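Local coordinates for protein lovastatin nonaketide synthase, polyketide synthase component (Aspergillus terreus, PDB 7CPX) that builds the nonaketide precursor of lovastatin, dihydromonacolin L, from malonyl-CoA, S-adenosylmethionine and NADPH, working as a homodimeric multidomain polyketide synthase with its partner lovC, at residues A[60-65]-A[973-978]; A[1027-1032]-A[1066-1071]. The protein carries 2 engineered substitutions. All coordinates share one frame; numbering follows the deposited sequence.

Contact 1 of 2, residues A[60-65]-A[973-978]; sequences KHHGRT and FVRPRD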
ATOM      1  N   LYS A  60      19.757  -3.647  17.681  1.00 87.46           N
ATOM      2  CA  LYS A  60      20.168  -3.172  16.368  1.00 87.46           C
ATOM      3  C   LYS A  60      19.280  -3.691  15.245  1.00 87.46           C
ATOM      4  O   LYS A  60      19.555  -3.403  14.076  1.00 87.46           O
ATOM      5  CB  LYS A  60      21.624  -3.562  16.101  1.00 87.46           C
ATOM      6  CG  LYS A  60      22.616  -2.905  17.049  1.00 87.46           C
ATOM      7  CD  LYS A  60      24.039  -2.969  16.515  1.00 87.46           C
ATOM      8  CE  LYS A  60      24.571  -4.392  16.476  1.00 87.46           C
ATOM      9  NZ  LYS A  60      24.666  -4.992  17.835  1.00 87.46           N
ATOM     10  N   HIS A  61      18.232  -4.446  15.566  1.00 86.42           N
ATOM     11  CA  HIS A  61      17.307  -4.904  14.540  1.00 86.42           C
ATOM     12  C   HIS A  61      16.641  -3.710  13.870  1.00 86.42           C
ATOM     13  O   HIS A  61      16.252  -2.742  14.529  1.00 86.42           O
ATOM     14  CB  HIS A  61      16.252  -5.827  15.147  1.00 86.42           C
ATOM     15  CG  HIS A  61      15.385  -6.505  14.133  1.00 86.42           C
ATOM     16  ND1 HIS A  61      14.488  -5.820  13.343  1.00 86.42           N
ATOM     17  CD2 HIS A  61      15.274  -7.809  13.784  1.00 86.42           C
ATOM     18  CE1 HIS A  61      13.862  -6.671  12.549  1.00 86.42           C
ATOM     19  NE2 HIS A  61      14.322  -7.884  12.796  1.00 86.42           N
ATOM     20  N   HIS A  62      16.508  -3.785  12.548  1.00 86.07           N
ATOM     21  CA  HIS A  62      15.983  -2.663  11.784  1.00 86.07           C
ATOM     22  C   HIS A  62      14.580  -2.297  12.250  1.00 86.07           C
ATOM     23  O   HIS A  62      13.699  -3.154  12.345  1.00 86.07           O
ATOM     24  CB  HIS A  62      15.965  -3.012  10.298  1.00 86.07           C
ATOM     25  CG  HIS A  62      15.096  -4.185   9.972  1.00 86.07           C
ATOM     26  ND1 HIS A  62      13.728  -4.082   9.841  1.00 86.07           N
ATOM     27  CD2 HIS A  62      15.396  -5.490   9.771  1.00 86.07           C
ATOM     28  CE1 HIS A  62      13.224  -5.270   9.560  1.00 86.07           C
ATOM     29  NE2 HIS A  62      14.215  -6.141   9.511  1.00 86.07           N
ATOM     30  N   GLY A  63      14.377  -1.014  12.534  1.00 83.63           N
ATOM     31  CA  GLY A  63      13.058  -0.526  12.903  1.00 83.63           C
ATOM     32  C   GLY A  63      12.478  -1.187  14.134  1.00 83.63           C
ATOM     33  O   GLY A  63      11.263  -1.411  14.200  1.00 83.63           O
ATOM     34  N   ARG A  64      13.319  -1.497  15.119  1.00 84.99           N
ATOM     35  CA  ARG A  64      12.870  -2.105  16.362  1.00 84.99           C
ATOM     36  C   ARG A  64      13.622  -1.474  17.523  1.00 84.99           C
ATOM     37  O   ARG A  64      14.624  -0.776  17.340  1.00 84.99           O
ATOM     38  CB  ARG A  64      13.086  -3.623  16.374  1.00 84.99           C
ATOM     39  CG  ARG A  64      12.520  -4.365  15.179  1.00 84.99           C
ATOM     40  CD  ARG A  64      11.005  -4.427  15.180  1.00 84.99           C
ATOM     41  NE  ARG A  64      10.521  -5.276  14.099  1.00 84.99           N
ATOM     42  CZ  ARG A  64      10.412  -6.597  14.172  1.00 84.99           C
ATOM     43  NH1 ARG A  64      10.696  -7.254  15.284  1.00 84.99           N
ATOM     44  NH2 ARG A  64      10.013  -7.275  13.100  1.00 84.99           N
ATOM     45  N   THR A  65      13.127  -1.731  18.731  1.00 84.13           N
ATOM     46  CA  THR A  65      13.774  -1.274  19.952  1.00 84.13           C
ATOM     47  C   THR A  65      13.801  -2.420  20.949  1.00 84.13           C
ATOM     48  O   THR A  65      12.795  -3.112  21.128  1.00 84.13           O
ATOM     49  CB  THR A  65      13.043  -0.068  20.553  1.00 84.13           C
ATOM     50  OG1 THR A  65      13.722   0.368  21.736  1.00 84.13           O
ATOM     51  CG2 THR A  65      11.608  -0.428  20.901  1.00 84.13           C
ATOM     52  N   PHE A 973      12.191  -4.967   6.068  1.00 83.63           N
ATOM     53  CA  PHE A 973      13.528  -4.777   5.510  1.00 83.63           C
ATOM     54  C   PHE A 973      14.369  -5.950   5.998  1.00 83.63           C
ATOM     55  O   PHE A 973      15.053  -5.860   7.019  1.00 83.63           O
ATOM     56  CB  PHE A 973      14.115  -3.436   5.919  1.00 83.63           C
ATOM     57  CG  PHE A 973      13.562  -2.274   5.147  1.00 83.63           C
ATOM     58  CD1 PHE A 973      12.254  -1.863   5.330  1.00 83.63           C
ATOM     59  CD2 PHE A 973      14.352  -1.590   4.242  1.00 83.63           C
ATOM     60  CE1 PHE A 973      11.744  -0.794   4.625  1.00 83.63           C
ATOM     61  CE2 PHE A 973      13.848  -0.520   3.533  1.00 83.63           C
ATOM     62  CZ  PHE A 973      12.542  -0.120   3.724  1.00 83.63           C
ATOM     63  N   VAL A 974      14.318  -7.048   5.255  1.00 85.42           N
ATOM     64  CA  VAL A 974      14.940  -8.293   5.683  1.00 85.42           C
ATOM     65  C   VAL A 974      16.442  -8.212   5.446  1.00 85.42           C
ATOM     66  O   VAL A 974      16.891  -7.925   4.331  1.00 85.42           O
ATOM     67  CB  VAL A 974      14.334  -9.492   4.942  1.00 85.42           C
ATOM     68  CG1 VAL A 974      15.098 -10.756   5.271  1.00 85.42           C
ATOM     69  CG2 VAL A 974      12.868  -9.648   5.297  1.00 85.42           C
ATOM     70  N   ARG A 975      17.218  -8.461   6.497  1.00 88.07           N
ATOM     71  CA  ARG A 975      18.635  -8.734   6.368  1.00 88.07           C
ATOM     72  C   ARG A 975      18.935 -10.093   6.991  1.00 88.07           C
ATOM     73  O   ARG A 975      18.360 -10.431   8.032  1.00 88.07           O
ATOM     74  CB  ARG A 975      19.495  -7.652   7.041  1.00 88.07           C
ATOM     75  CG  ARG A 975      19.163  -7.388   8.496  1.00 88.07           C
ATOM     76  CD  ARG A 975      20.343  -6.765   9.221  1.00 88.07           C
ATOM     77  NE  ARG A 975      20.678  -5.435   8.724  1.00 88.07           N
ATOM     78  CZ  ARG A 975      20.254  -4.299   9.264  1.00 88.07           C
ATOM     79  NH1 ARG A 975      19.446  -4.288  10.311  1.00 88.07           N
ATOM     80  NH2 ARG A 975      20.653  -3.144   8.739  1.00 88.07           N
ATOM     81  N   PRO A 976      19.815 -10.894   6.387  1.00 88.02           N
ATOM     82  CA  PRO A 976      19.965 -12.282   6.853  1.00 88.02           C
ATOM     83  C   PRO A 976      20.305 -12.416   8.328  1.00 88.02           C
ATOM     84  O   PRO A 976      19.828 -13.359   8.969  1.00 88.02           O
ATOM     85  CB  PRO A 976      21.090 -12.824   5.962  1.00 88.02           C
ATOM     86  CG  PRO A 976      20.994 -12.025   4.721  1.00 88.02           C
ATOM     87  CD  PRO A 976      20.566 -10.652   5.142  1.00 88.02           C
ATOM     88  N   ARG A 977      21.114 -11.520   8.896  1.00 89.96           N
ATOM     89  CA  ARG A 977      21.474 -11.687  10.300  1.00 89.96           C
ATOM     90  C   ARG A 977      20.276 -11.464  11.215  1.00 89.96           C
ATOM     91  O   ARG A 977      20.209 -12.057  12.297  1.00 89.96           O
ATOM     92  CB  ARG A 977      22.621 -10.750  10.682  1.00 89.96           C
ATOM     93  CG  ARG A 977      22.331  -9.268  10.536  1.00 89.96           C
ATOM     94  CD  ARG A 977      23.336  -8.453  11.335  1.00 89.96           C
ATOM     95  NE  ARG A 977      23.356  -7.046  10.951  1.00 89.96           N
ATOM     96  CZ  ARG A 977      22.548  -6.118  11.446  1.00 89.96           C
ATOM     97  NH1 ARG A 977      21.613  -6.414  12.334  1.00 89.96           N
ATOM     98  NH2 ARG A 977      22.679  -4.860  11.036  1.00 89.96           N
ATOM     99  N   ASP A 978      19.324 -10.625  10.804  1.00 90.04           N
ATOM    100  CA  ASP A 978      18.108 -10.444  11.586  1.00 90.04           C
ATOM    101  C   ASP A 978      17.166 -11.633  11.473  1.00 90.04           C
ATOM    102  O   ASP A 978      16.304 -11.808  12.341  1.00 90.04           O
ATOM    103  CB  ASP A 978      17.384  -9.167  11.154  1.00 90.04           C
ATOM    104  CG  ASP A 978      18.134  -7.911  11.551  1.00 90.04           C
ATOM    105  OD1 ASP A 978      19.239  -8.034  12.119  1.00 90.04           O
ATOM    106  OD2 ASP A 978      17.620  -6.803  11.298  1.00 90.04           O
TER
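His61 and His62 open a type II beta turn, His61 to Arg64, that faces the end of strand 967-974, with CA of His61 6.3 Å from CA of Asp978. The contact joins the ketosynthase to the N-terminal hotdog part of the dehydratase. Asp978 is the main polar link. Its carboxylate lies flat over the His61 ring, with the two planes 20° apart and OD2 above the ring centre. On the opposite face of that ring, toward the rim, lies NH1 of Arg64. CG of His61 is anti to its backbone N (chi1 -171°), which swings the ring back under Asp978. The ring is tied in turn by ND1, which bonds to O of His62 at 3.0 Å.

OD2 of Asp978 also takes a weak but nearly straight hydrogen bond from N of His62, 3.5 Å long at 169°. Two arginines pair with the same carboxylate. NH1 of Arg975 reaches OD2 from the syn side, tilted out of the carboxylate plane, at 3.3 Å, and NH1 of Arg977 meets OD1 at 2.9 Å. NH2 of Arg977 lies over the face of the Arg975 guanidinium, while CD of Arg975 lies over that of Arg977; the shared acid probably offsets their charges. NE of Arg975 is bonded to O of Asp1037.

The His62 ring sits between two neighbours. One face carries a CH-pi contact from CB of Phe973, 4.1 Å from the ring centroid. The other face meets the His61 ring near CE1.

NZ of Lys958, in strand 958-959, is hydrogen-bonded to O of Gly63, and Glu145 and Ser146 of the second subunit pack on His62 and Phe973. Behind the contact, Val974 pairs its backbone with Val1040 and packs on Leu1042 of strand 1040-1052 and Phe1033 of strand 1032-1033.

Contact 2 of 2, residues A[1027-1032]-A[1066-1071]; sequences IDKAVI and SCLSKE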
ATOM      1  N   ILE A1027       7.543 -16.252  -9.112  1.00 78.63           N
ATOM      2  CA  ILE A1027       8.700 -15.600  -8.513  1.00 78.63           C
ATOM      3  C   ILE A1027       9.440 -14.891  -9.639  1.00 78.63           C
ATOM      4  O   ILE A1027      10.107 -15.531 -10.458  1.00 78.63           O
ATOM      5  CB  ILE A1027       9.605 -16.602  -7.787  1.00 78.63           C
ATOM      6  CG1 ILE A1027       8.929 -17.120  -6.515  1.00 78.63           C
ATOM      7  CG2 ILE A1027      10.933 -15.958  -7.445  1.00 78.63           C
ATOM      8  CD1 ILE A1027       7.811 -18.100  -6.765  1.00 78.63           C
ATOM      9  N   ASP A1028       9.326 -13.565  -9.680  1.00 82.72           N
ATOM     10  CA  ASP A1028       9.847 -12.792 -10.800  1.00 82.72           C
ATOM     11  C   ASP A1028      11.318 -12.433 -10.634  1.00 82.72           C
ATOM     12  O   ASP A1028      12.081 -12.497 -11.605  1.00 82.72           O
ATOM     13  CB  ASP A1028       9.024 -11.514 -10.977  1.00 82.72           C
ATOM     14  CG  ASP A1028       7.562 -11.801 -11.259  1.00 82.72           C
ATOM     15  OD1 ASP A1028       6.864 -12.287 -10.345  1.00 82.72           O
ATOM     16  OD2 ASP A1028       7.111 -11.540 -12.394  1.00 82.72           O
ATOM     17  N   LYS A1029      11.736 -12.058  -9.427  1.00 82.80           N
ATOM     18  CA  LYS A1029      13.108 -11.623  -9.183  1.00 82.80           C
ATOM     19  C   LYS A1029      13.557 -12.172  -7.839  1.00 82.80           C
ATOM     20  O   LYS A1029      13.021 -11.787  -6.796  1.00 82.80           O
ATOM     21  CB  LYS A1029      13.218 -10.100  -9.209  1.00 82.80           C
ATOM     22  CG  LYS A1029      14.628  -9.586  -8.985  1.00 82.80           C
ATOM     23  CD  LYS A1029      14.721  -8.091  -9.231  1.00 82.80           C
ATOM     24  CE  LYS A1029      16.155  -7.601  -9.136  1.00 82.80           C
ATOM     25  NZ  LYS A1029      16.290  -6.167  -9.513  1.00 82.80           N
ATOM     26  N   ALA A1030      14.540 -13.068  -7.864  1.00 82.83           N
ATOM     27  CA  ALA A1030      15.111 -13.578  -6.628  1.00 82.83           C
ATOM     28  C   ALA A1030      15.818 -12.457  -5.880  1.00 82.83           C
ATOM     29  O   ALA A1030      16.572 -11.679  -6.469  1.00 82.83           O
ATOM     30  CB  ALA A1030      16.085 -14.715  -6.926  1.00 82.83           C
ATOM     31  N   VAL A1031      15.571 -12.378  -4.576  1.00 82.24           N
ATOM     32  CA  VAL A1031      16.186 -11.357  -3.736  1.00 82.24           C
ATOM     33  C   VAL A1031      17.586 -11.832  -3.365  1.00 82.24           C
ATOM     34  O   VAL A1031      17.747 -12.791  -2.608  1.00 82.24           O
ATOM     35  CB  VAL A1031      15.344 -11.075  -2.488  1.00 82.24           C
ATOM     36  CG1 VAL A1031      16.204 -10.484  -1.390  1.00 82.24           C
ATOM     37  CG2 VAL A1031      14.214 -10.129  -2.825  1.00 82.24           C
ATOM     38  N   ILE A1032      18.599 -11.154  -3.891  1.00 84.99           N
ATOM     39  CA  ILE A1032      19.989 -11.483  -3.605  1.00 84.99           C
ATOM     40  C   ILE A1032      20.475 -10.587  -2.476  1.00 84.99           C
ATOM     41  O   ILE A1032      20.404  -9.357  -2.573  1.00 84.99           O
ATOM     42  CB  ILE A1032      20.866 -11.312  -4.856  1.00 84.99           C
ATOM     43  CG1 ILE A1032      20.232 -12.008  -6.065  1.00 84.99           C
ATOM     44  CG2 ILE A1032      22.261 -11.857  -4.598  1.00 84.99           C
ATOM     45  CD1 ILE A1032      19.982 -13.485  -5.871  1.00 84.99           C
ATOM     46  N   SER A1066      10.156  -6.370  -4.084  1.00 81.14           N
ATOM     47  CA  SER A1066      11.466  -6.403  -3.456  1.00 81.14           C
ATOM     48  C   SER A1066      12.338  -5.281  -3.994  1.00 81.14           C
ATOM     49  O   SER A1066      12.244  -4.898  -5.163  1.00 81.14           O
ATOM     50  CB  SER A1066      12.168  -7.746  -3.681  1.00 81.14           C
ATOM     51  OG  SER A1066      12.254  -8.050  -5.062  1.00 81.14           O
ATOM     52  N   CYS A1067      13.190  -4.764  -3.115  1.00 82.81           N
ATOM     53  CA  CYS A1067      14.199  -3.774  -3.476  1.00 82.81           C
ATOM     54  C   CYS A1067      15.496  -4.152  -2.781  1.00 82.81           C
ATOM     55  O   CYS A1067      15.583  -4.080  -1.552  1.00 82.81           O
ATOM     56  CB  CYS A1067      13.772  -2.363  -3.075  1.00 82.81           C
ATOM     57  SG  CYS A1067      14.972  -1.106  -3.531  1.00 82.81           S
ATOM     58  N   LEU A1068      16.497  -4.553  -3.567  1.00 84.43           N
ATOM     59  CA  LEU A1068      17.737  -5.054  -2.984  1.00 84.43           C
ATOM     60  C   LEU A1068      18.479  -3.975  -2.209  1.00 84.43           C
ATOM     61  O   LEU A1068      18.991  -4.243  -1.115  1.00 84.43           O
ATOM     62  CB  LEU A1068      18.631  -5.626  -4.083  1.00 84.43           C
ATOM     63  CG  LEU A1068      17.952  -6.625  -5.024  1.00 84.43           C
ATOM     64  CD1 LEU A1068      18.965  -7.245  -5.972  1.00 84.43           C
ATOM     65  CD2 LEU A1068      17.223  -7.703  -4.238  1.00 84.43           C
ATOM     66  N   SER A1069      18.553  -2.760  -2.747  1.00 89.18           N
ATOM     67  CA  SER A1069      19.283  -1.680  -2.101  1.00 89.18           C
ATOM     68  C   SER A1069      18.498  -0.387  -2.247  1.00 89.18           C
ATOM     69  O   SER A1069      17.829  -0.169  -3.261  1.00 89.18           O
ATOM     70  CB  SER A1069      20.683  -1.518  -2.702  1.00 89.18           C
ATOM     71  OG  SER A1069      21.380  -0.449  -2.085  1.00 89.18           O
ATOM     72  N   LYS A1070      18.618   0.487  -1.244  1.00 89.39           N
ATOM     73  CA  LYS A1070      17.839   1.719  -1.234  1.00 89.39           C
ATOM     74  C   LYS A1070      18.113   2.579  -2.458  1.00 89.39           C
ATOM     75  O   LYS A1070      17.285   3.427  -2.809  1.00 89.39           O
ATOM     76  CB  LYS A1070      18.130   2.512   0.046  1.00 89.39           C
ATOM     77  CG  LYS A1070      19.598   2.880   0.259  1.00 89.39           C
ATOM     78  CD  LYS A1070      19.965   4.198  -0.408  1.00 89.39           C
ATOM     79  CE  LYS A1070      21.323   4.697   0.061  1.00 89.39           C
ATOM     80  NZ  LYS A1070      22.414   3.732  -0.245  1.00 89.39           N
ATOM     81  N   GLU A1071      19.258   2.383  -3.115  1.00 92.40           N
ATOM     82  CA  GLU A1071      19.543   3.122  -4.337  1.00 92.40           C
ATOM     83  C   GLU A1071      18.543   2.791  -5.436  1.00 92.40           C
ATOM     84  O   GLU A1071      18.123   3.686  -6.181  1.00 92.40           O
ATOM     85  CB  GLU A1071      20.965   2.822  -4.808  1.00 92.40           C
ATOM     86  CG  GLU A1071      21.209   1.358  -5.148  1.00 92.40           C
ATOM     87  CD  GLU A1071      22.654   1.073  -5.501  1.00 92.40           C
ATOM     88  OE1 GLU A1071      23.496   1.984  -5.351  1.00 92.40           O
ATOM     89  OE2 GLU A1071      22.950  -0.063  -5.928  1.00 92.40           O
TER
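Val1031 and Leu1068 meet in the N-terminal hotdog fold of the dehydratase domain. The first belongs to the loop between strands 1016-1027 and 1032-1033. The second follows directly on strand 1057-1067. No hydrogen bond links the two segments directly; mostly carbon atoms meet.

Leu1068 can be followed outward. Its CB is still 5.5 Å from N of Ile1032. CG comes nearer, 4.7 Å from that same N, and there the chain forks. CD1 touches CE of Lys1029, near the tip of a fully extended lysine chain. CD2 goes to the backbone of the facing loop. It lies 3.7 Å from N of Ile1032 and 3.8 Å from CA of Val1031. It also meets CG1 of Val1031 at 4.1 Å. The leucine CG is anti to the carbonyl carbon (chi1 -50°), and this turns both methyls to the loop. The valine and leucine side chains run alongside each other in opposite directions. Val1040 of strand 1040-1052 also packs on Leu1068.

The two branches of Val1031 divide the work. CG1 serves Leu1068, while CG2 rests against CB of Ser1066. Leu1042 of strand 1040-1052 touches both Val1031 and Ser1066. The side chain of Ile1032 is about 8 Å from that of His985, the predicted proton acceptor of the dehydratase, so the loop runs close to the probable active site. At the far end of the second segment, O of Lys1070 is bonded to Arg944 of the second subunit. A bridge through strand 1075-1087 completes the join: OG of Ser1077 is hydrogen-bonded both to O of Lys1029 and to OG of Ser1066.

Contact 1 comes first along the chain and closes before contact 2 opens. Their centres are about 17 Å apart, and their nearest atoms are about 6 Å apart without touching. Both reach the antiparallel strands of the N-terminal hotdog fold. Strand 1040-1052 lies between strands 967-974 and 1057-1067, which lead into the two contacts, and it packs on residues of both. Contact 1 is a long-range join between ketosynthase and dehydratase. Contact 2 is internal to the dehydratase and brings together residues 1027-1032 and 1066-1071. Both also reach the second subunit, so this part of the hotdog lies beside the homodimer interface.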